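Spondin-1 (Homo sapiens, PDB 3COO) is a secreted extracellular-matrix glycoprotein whose reelin-N domain binds heparin and which probably takes part in cell adhesion. Local coordinates at residues 39-44 with 137-142; 55-60 with 122-127. All blocks are in the same frame, centred on the assembly; numbering follows the deposited sequence.

Interaction 1 (39-44 with 137-142); sequences FSLRVE and LKASIV
Leu41 lays its CD2 methyl over the backbone at the start of 137-142: CD2 lies 3.6 Å from Leu137 O, and the same methyl reaches Leu137 CB and, more loosely, Ala139 CB at 4.4 Å. With CG anti to the backbone N (chi1 177°), the branch reaches across toward 137-142. One residue pair further on, Val43 and Leu137 cross at about a right angle, their CG2 and CD2 methyls 3.6 Å apart. At the other end Ile141 packs over one face of the Phe39 ring, with Ile141 CG1 displaced toward the rim and Ile141 CG2 4.2 Å from Phe39 CE2. Apart from the methyl against Leu137 O, this is apolar packing between buried side chains; the strand axes stay 7.9 Å apart and run nearly antiparallel, at 154°, so the two meet through side chains rather than as ladder partners. This is the facing-sheet packing of a beta sandwich, as expected of the immunoglobulin-like E-set folds. Strand 39-43 is an outermost strand of the four-stranded sheet, hydrogen-bonded to 55-62, whereas 135-140 lies inside the other sheet, between 72-77 and 156-161; Leu155 fills in beside Phe39 and Ala139, and Ala28 of the second subunit packs on Phe39.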
loop_
_atom_site.group_PDB
_atom_site.type_symbol
_atom_site.label_atom_id
_atom_site.label_comp_id
_atom_site.label_asym_id
_atom_site.label_seq_id
_atom_site.Cartn_x
_atom_site.Cartn_y
_atom_site.Cartn_z
ATOM N N PHE A 39 -9.628 -4.553 5.425
ATOM C CA PHE A 39 -9.543 -3.149 5.810
ATOM C C PHE A 39 -10.914 -2.575 6.210
ATOM O O PHE A 39 -11.905 -2.781 5.496
ATOM C CB PHE A 39 -8.921 -2.320 4.679
ATOM C CG PHE A 39 -7.630 -2.908 4.128
ATOM C CD1 PHE A 39 -6.408 -2.712 4.787
ATOM C CD2 PHE A 39 -7.651 -3.658 2.958
ATOM C CE1 PHE A 39 -5.229 -3.264 4.290
ATOM C CE2 PHE A 39 -6.467 -4.209 2.451
ATOM C CZ PHE A 39 -5.257 -4.007 3.130
ATOM N N SER A 40 -10.940 -1.841 7.327
ATOM C CA SER A 40 -12.160 -1.274 7.915
ATOM C C SER A 40 -11.969 0.175 8.279
ATOM O O SER A 40 -10.939 0.552 8.837
ATOM C CB SER A 40 -12.500 -1.974 9.225
ATOM O OG SER A 40 -13.017 -3.253 8.990
ATOM N N LEU A 41 -12.993 0.966 8.034
ATOM C CA LEU A 41 -13.050 2.333 8.494
ATOM C C LEU A 41 -14.078 2.370 9.624
ATOM O O LEU A 41 -15.199 1.864 9.455
ATOM C CB LEU A 41 -13.440 3.267 7.337
ATOM C CG LEU A 41 -13.583 4.733 7.758
ATOM C CD1 LEU A 41 -12.164 5.239 8.191
ATOM C CD2 LEU A 41 -14.168 5.582 6.641
ATOM N N ARG A 42 -13.697 2.915 10.783
ATOM C CA ARG A 42 -14.628 2.979 11.937
ATOM C C ARG A 42 -14.621 4.327 12.646
ATOM O O ARG A 42 -13.578 4.989 12.756
ATOM C CB ARG A 42 -14.294 1.890 12.951
ATOM C CG ARG A 42 -14.540 0.468 12.414
ATOM C CD ARG A 42 -14.588 -0.586 13.500
ATOM N NE ARG A 42 -15.490 -0.235 14.614
ATOM C CZ ARG A 42 -15.095 0.346 15.753
ATOM N NH1 ARG A 42 -13.813 0.664 15.935
ATOM N NH2 ARG A 42 -15.973 0.621 16.707
ATOM N N VAL A 43 -15.784 4.702 13.168
ATOM C CA VAL A 43 -15.913 5.880 14.041
ATOM C C VAL A 43 -16.025 5.404 15.488
ATOM O O VAL A 43 -16.921 4.632 15.821
ATOM C CB VAL A 43 -17.115 6.768 13.614
ATOM C CG1 VAL A 43 -17.200 8.028 14.465
ATOM C CG2 VAL A 43 -16.976 7.153 12.146
ATOM N N GLU A 44 -15.107 5.857 16.341
ATOM C CA GLU A 44 -15.082 5.450 17.740
ATOM C C GLU A 44 -16.462 5.646 18.416
ATOM O O GLU A 44 -17.082 6.708 18.276
ATOM C CB GLU A 44 -13.941 6.172 18.496
ATOM C CG GLU A 44 -14.080 6.264 20.039
ATOM C CD GLU A 44 -12.730 6.518 20.732
ATOM O OE1 GLU A 44 -11.991 5.539 21.028
ATOM O OE2 GLU A 44 -12.413 7.703 20.995
ATOM N N LEU A 137 -18.300 9.123 5.263
ATOM C CA LEU A 137 -16.862 9.081 5.522
ATOM C C LEU A 137 -16.368 7.909 4.683
ATOM O O LEU A 137 -16.985 6.833 4.720
ATOM C CB LEU A 137 -16.577 8.840 7.026
ATOM C CG LEU A 137 -16.679 9.998 8.042
ATOM C CD1 LEU A 137 -18.064 10.524 8.080
ATOM C CD2 LEU A 137 -16.353 9.534 9.492
ATOM N N LYS A 138 -15.284 8.126 3.917
ATOM C CA LYS A 138 -14.819 7.141 2.949
ATOM C C LYS A 138 -13.293 7.033 2.967
ATOM O O LYS A 138 -12.591 8.038 3.004
ATOM C CB LYS A 138 -15.301 7.541 1.529
ATOM C CG LYS A 138 -16.864 7.582 1.413
ATOM C CD LYS A 138 -17.418 7.493 -0.031
ATOM C CE LYS A 138 -16.800 8.480 -1.004
ATOM N NZ LYS A 138 -17.627 8.623 -2.284
ATOM N N ALA A 139 -12.780 5.815 2.903
ATOM C CA ALA A 139 -11.338 5.617 2.769
ATOM C C ALA A 139 -11.042 4.854 1.481
ATOM O O ALA A 139 -11.894 4.093 0.987
ATOM C CB ALA A 139 -10.768 4.865 4.021
ATOM N N SER A 140 -9.869 5.095 0.897
ATOM C CA SER A 140 -9.404 4.255 -0.200
ATOM C C SER A 140 -7.971 3.801 0.081
ATOM O O SER A 140 -7.172 4.572 0.619
ATOM C CB SER A 140 -9.465 5.016 -1.520
ATOM O OG SER A 140 -8.719 4.338 -2.493
ATOM N N ILE A 141 -7.686 2.546 -0.250
ATOM C CA ILE A 141 -6.426 1.869 0.046
ATOM C C ILE A 141 -5.698 1.600 -1.311
ATOM O O ILE A 141 -4.576 1.113 -1.360
ATOM C CB ILE A 141 -6.793 0.563 0.849
ATOM C CG1 ILE A 141 -6.411 0.674 2.317
ATOM C CG2 ILE A 141 -6.434 -0.706 0.198
ATOM C CD1 ILE A 141 -6.689 1.956 2.852
ATOM N N VAL A 142 -6.368 1.962 -2.389
ATOM C CA VAL A 142 -5.809 1.836 -3.745
ATOM C C VAL A 142 -5.084 3.132 -4.145
ATOM O O VAL A 142 -5.632 4.232 -4.184
ATOM C CB VAL A 142 -6.876 1.408 -4.764
ATOM C CG1 VAL A 142 -7.516 0.081 -4.339
ATOM C CG2 VAL A 142 -7.927 2.487 -4.962
#

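Interaction 2 (55-60 with 122-127); sequences SYRVTL and QVFWIA
Strands 55-60 and 122-126 run antiparallel as direct sheet neighbours, joined by four backbone hydrogen bonds in two hydrogen-bonded pairs, Tyr56 with Trp125 and Val58 with Val123. The Val58 N to Val123 O bond is short, 2.7 Å, and nearly straight at 174°. The face bearing Tyr56, Val58, Val123 and Trp125 is mostly apolar: Val58 CG1 presses on Trp125 CB at 3.6 Å, Tyr56 CD2 meets Trp125 CE3 at 3.9 Å, and Ala127 CB comes to the edge of the tyrosine ring. Its polar ends, Tyr56 OH and Trp125 NE1, bond to Lys51 N and Ala89 O. The other face carries Ser55, Arg57, Thr59, Gln122, Phe124 and Ile126. Arg57 CG lies anti to the backbone N (chi1 -167°) and the chain bends at chi3, bringing one guanidinium face over Phe124 CE1, 3.9 Å from Arg57 CZ; the planes are 63° apart, and Arg57 NE makes a salt bridge with Glu44. Gln122 CG rests against Thr59 CB at 3.6 Å. Replacing Arg57 with an alanine would probably leave the Glu44 carboxylate without its charged mate and Phe124 CE1 without its cover. Chemically the ladder is two-sided: its mostly apolar face meets Leu73 and Ala75 of the opposing sheet, while its mixed face remains partly exposed, a guanidinium alongside an aromatic ring.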
loop_
_atom_site.group_PDB
_atom_site.type_symbol
_atom_site.label_atom_id
_atom_site.label_comp_id
_atom_site.label_asym_id
_atom_site.label_seq_id
_atom_site.Cartn_x
_atom_site.Cartn_y
_atom_site.Cartn_z
ATOM N N SER A 55 -16.241 16.308 18.013
ATOM C CA SER A 55 -15.005 15.642 17.495
ATOM C C SER A 55 -15.105 14.120 17.601
ATOM O O SER A 55 -15.152 13.586 18.712
ATOM C CB SER A 55 -13.768 16.079 18.358
ATOM O OG SER A 55 -12.579 15.361 17.982
ATOM N N TYR A 56 -15.091 13.427 16.469
ATOM C CA TYR A 56 -15.152 11.966 16.403
ATOM C C TYR A 56 -13.772 11.438 16.036
ATOM O O TYR A 56 -13.087 12.019 15.213
ATOM C CB TYR A 56 -16.152 11.494 15.310
ATOM C CG TYR A 56 -17.570 11.840 15.694
ATOM C CD1 TYR A 56 -18.309 11.007 16.562
ATOM C CD2 TYR A 56 -18.129 13.052 15.294
ATOM C CE1 TYR A 56 -19.610 11.385 16.964
ATOM C CE2 TYR A 56 -19.390 13.413 15.671
ATOM C CZ TYR A 56 -20.112 12.589 16.518
ATOM O OH TYR A 56 -21.338 12.990 16.889
ATOM N N ARG A 57 -13.405 10.317 16.625
ATOM C CA ARG A 57 -12.144 9.680 16.332
ATOM C C ARG A 57 -12.459 8.677 15.194
ATOM O O ARG A 57 -13.373 7.844 15.312
ATOM C CB ARG A 57 -11.624 9.026 17.616
ATOM C CG ARG A 57 -10.193 8.575 17.600
ATOM C CD ARG A 57 -9.889 7.761 18.908
ATOM N NE ARG A 57 -9.950 8.536 20.165
ATOM C CZ ARG A 57 -8.933 9.256 20.629
ATOM N NH1 ARG A 57 -9.036 9.922 21.770
ATOM N NH2 ARG A 57 -7.797 9.291 19.943
ATOM N N VAL A 58 -11.762 8.824 14.078
ATOM C CA VAL A 58 -11.971 7.912 12.932
ATOM C C VAL A 58 -10.716 7.102 12.619
ATOM O O VAL A 58 -9.614 7.669 12.496
ATOM C CB VAL A 58 -12.747 8.531 11.719
ATOM C CG1 VAL A 58 -13.460 9.958 11.995
ATOM C CG2 VAL A 58 -12.147 8.275 10.325
ATOM N N THR A 59 -10.868 5.781 12.641
ATOM C CA THR A 59 -9.731 4.885 12.354
ATOM C C THR A 59 -9.922 3.952 11.180
ATOM O O THR A 59 -11.008 3.351 10.987
ATOM C CB THR A 59 -9.089 4.215 13.594
ATOM O OG1 THR A 59 -8.772 2.811 13.374
ATOM C CG2 THR A 59 -9.806 4.436 14.805
ATOM N N LEU A 60 -8.848 3.885 10.401
ATOM C CA LEU A 60 -8.673 2.912 9.344
ATOM C C LEU A 60 -7.730 1.848 9.854
ATOM O O LEU A 60 -6.611 2.151 10.274
ATOM C CB LEU A 60 -8.093 3.619 8.103
ATOM C CG LEU A 60 -7.647 2.749 6.933
ATOM C CD1 LEU A 60 -8.894 2.182 6.317
ATOM C CD2 LEU A 60 -6.954 3.667 5.940
ATOM N N GLN A 122 -5.282 6.980 12.543
ATOM C CA GLN A 122 -6.443 7.638 13.136
ATOM C C GLN A 122 -6.402 9.128 12.914
ATOM O O GLN A 122 -5.323 9.716 12.855
ATOM C CB GLN A 122 -6.485 7.443 14.649
ATOM C CG GLN A 122 -6.498 6.060 15.207
ATOM C CD GLN A 122 -6.591 6.082 16.739
ATOM O OE1 GLN A 122 -5.683 5.640 17.418
ATOM N NE2 GLN A 122 -7.680 6.674 17.274
ATOM N N VAL A 123 -7.592 9.732 12.818
ATOM C CA VAL A 123 -7.764 11.162 12.649
ATOM C C VAL A 123 -9.001 11.600 13.455
ATOM O O VAL A 123 -9.904 10.773 13.734
ATOM C CB VAL A 123 -7.910 11.494 11.115
ATOM C CG1 VAL A 123 -9.219 10.935 10.554
ATOM C CG2 VAL A 123 -7.807 13.001 10.857
ATOM N N PHE A 124 -9.072 12.879 13.838
ATOM C CA PHE A 124 -10.367 13.399 14.321
ATOM C C PHE A 124 -11.144 13.968 13.155
ATOM O O PHE A 124 -10.566 14.432 12.155
ATOM C CB PHE A 124 -10.221 14.475 15.424
ATOM C CG PHE A 124 -9.437 14.029 16.644
ATOM C CD1 PHE A 124 -9.934 13.024 17.490
ATOM C CD2 PHE A 124 -8.230 14.641 16.981
ATOM C CE1 PHE A 124 -9.251 12.635 18.622
ATOM C CE2 PHE A 124 -7.532 14.277 18.175
ATOM C CZ PHE A 124 -8.027 13.246 18.992
ATOM N N TRP A 125 -12.468 13.935 13.283
ATOM C CA TRP A 125 -13.330 14.550 12.272
ATOM C C TRP A 125 -14.386 15.309 13.048
ATOM O O TRP A 125 -15.066 14.746 13.944
ATOM C CB TRP A 125 -13.954 13.495 11.363
ATOM C CG TRP A 125 -15.011 14.062 10.387
ATOM C CD1 TRP A 125 -14.768 14.727 9.219
ATOM C CD2 TRP A 125 -16.440 13.975 10.505
ATOM N NE1 TRP A 125 -15.948 15.055 8.581
ATOM C CE2 TRP A 125 -16.996 14.615 9.362
ATOM C CE3 TRP A 125 -17.310 13.446 11.477
ATOM C CZ2 TRP A 125 -18.382 14.718 9.154
ATOM C CZ3 TRP A 125 -18.712 13.555 11.262
ATOM C CH2 TRP A 125 -19.221 14.145 10.095
ATOM N N ILE A 126 -14.429 16.617 12.836
ATOM C CA ILE A 126 -15.372 17.471 13.554
ATOM C C ILE A 126 -16.667 17.589 12.747
ATOM O O ILE A 126 -16.629 18.025 11.605
ATOM C CB ILE A 126 -14.759 18.868 13.841
ATOM C CG1 ILE A 126 -13.497 18.737 14.733
ATOM C CG2 ILE A 126 -15.816 19.833 14.488
ATOM C CD1 ILE A 126 -12.714 19.997 14.822
ATOM N N ALA A 127 -17.810 17.207 13.329
ATOM C CA ALA A 127 -19.073 17.157 12.546
ATOM C C ALA A 127 -19.488 18.555 12.108
ATOM O O ALA A 127 -19.243 19.528 12.844
ATOM C CB ALA A 127 -20.232 16.490 13.350
#

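The centres of the two interactions lie 11 Å apart, and interaction 2 is nested along the chain inside the loop that interaction 1 closes: 39-44, 55-60, 122-127, then 137-142. Strands 39-43 and 55-62 are neighbours in the four-stranded sheet, so interaction 2 builds that sheet while interaction 1 packs its edge onto the other one. The seam between them is both polar and apolar: Arg42 N and Thr59 O, 2.7 Å apart, form a probable hydrogen bond, and Ile141 CD1 packs on Leu60 CD2 at 3.5 Å. Strands 120-126 and 135-140 are consecutive, carrying the chain from one sheet to the other. Together the contacts tie early and late parts of the Reeler domain into one sandwich core.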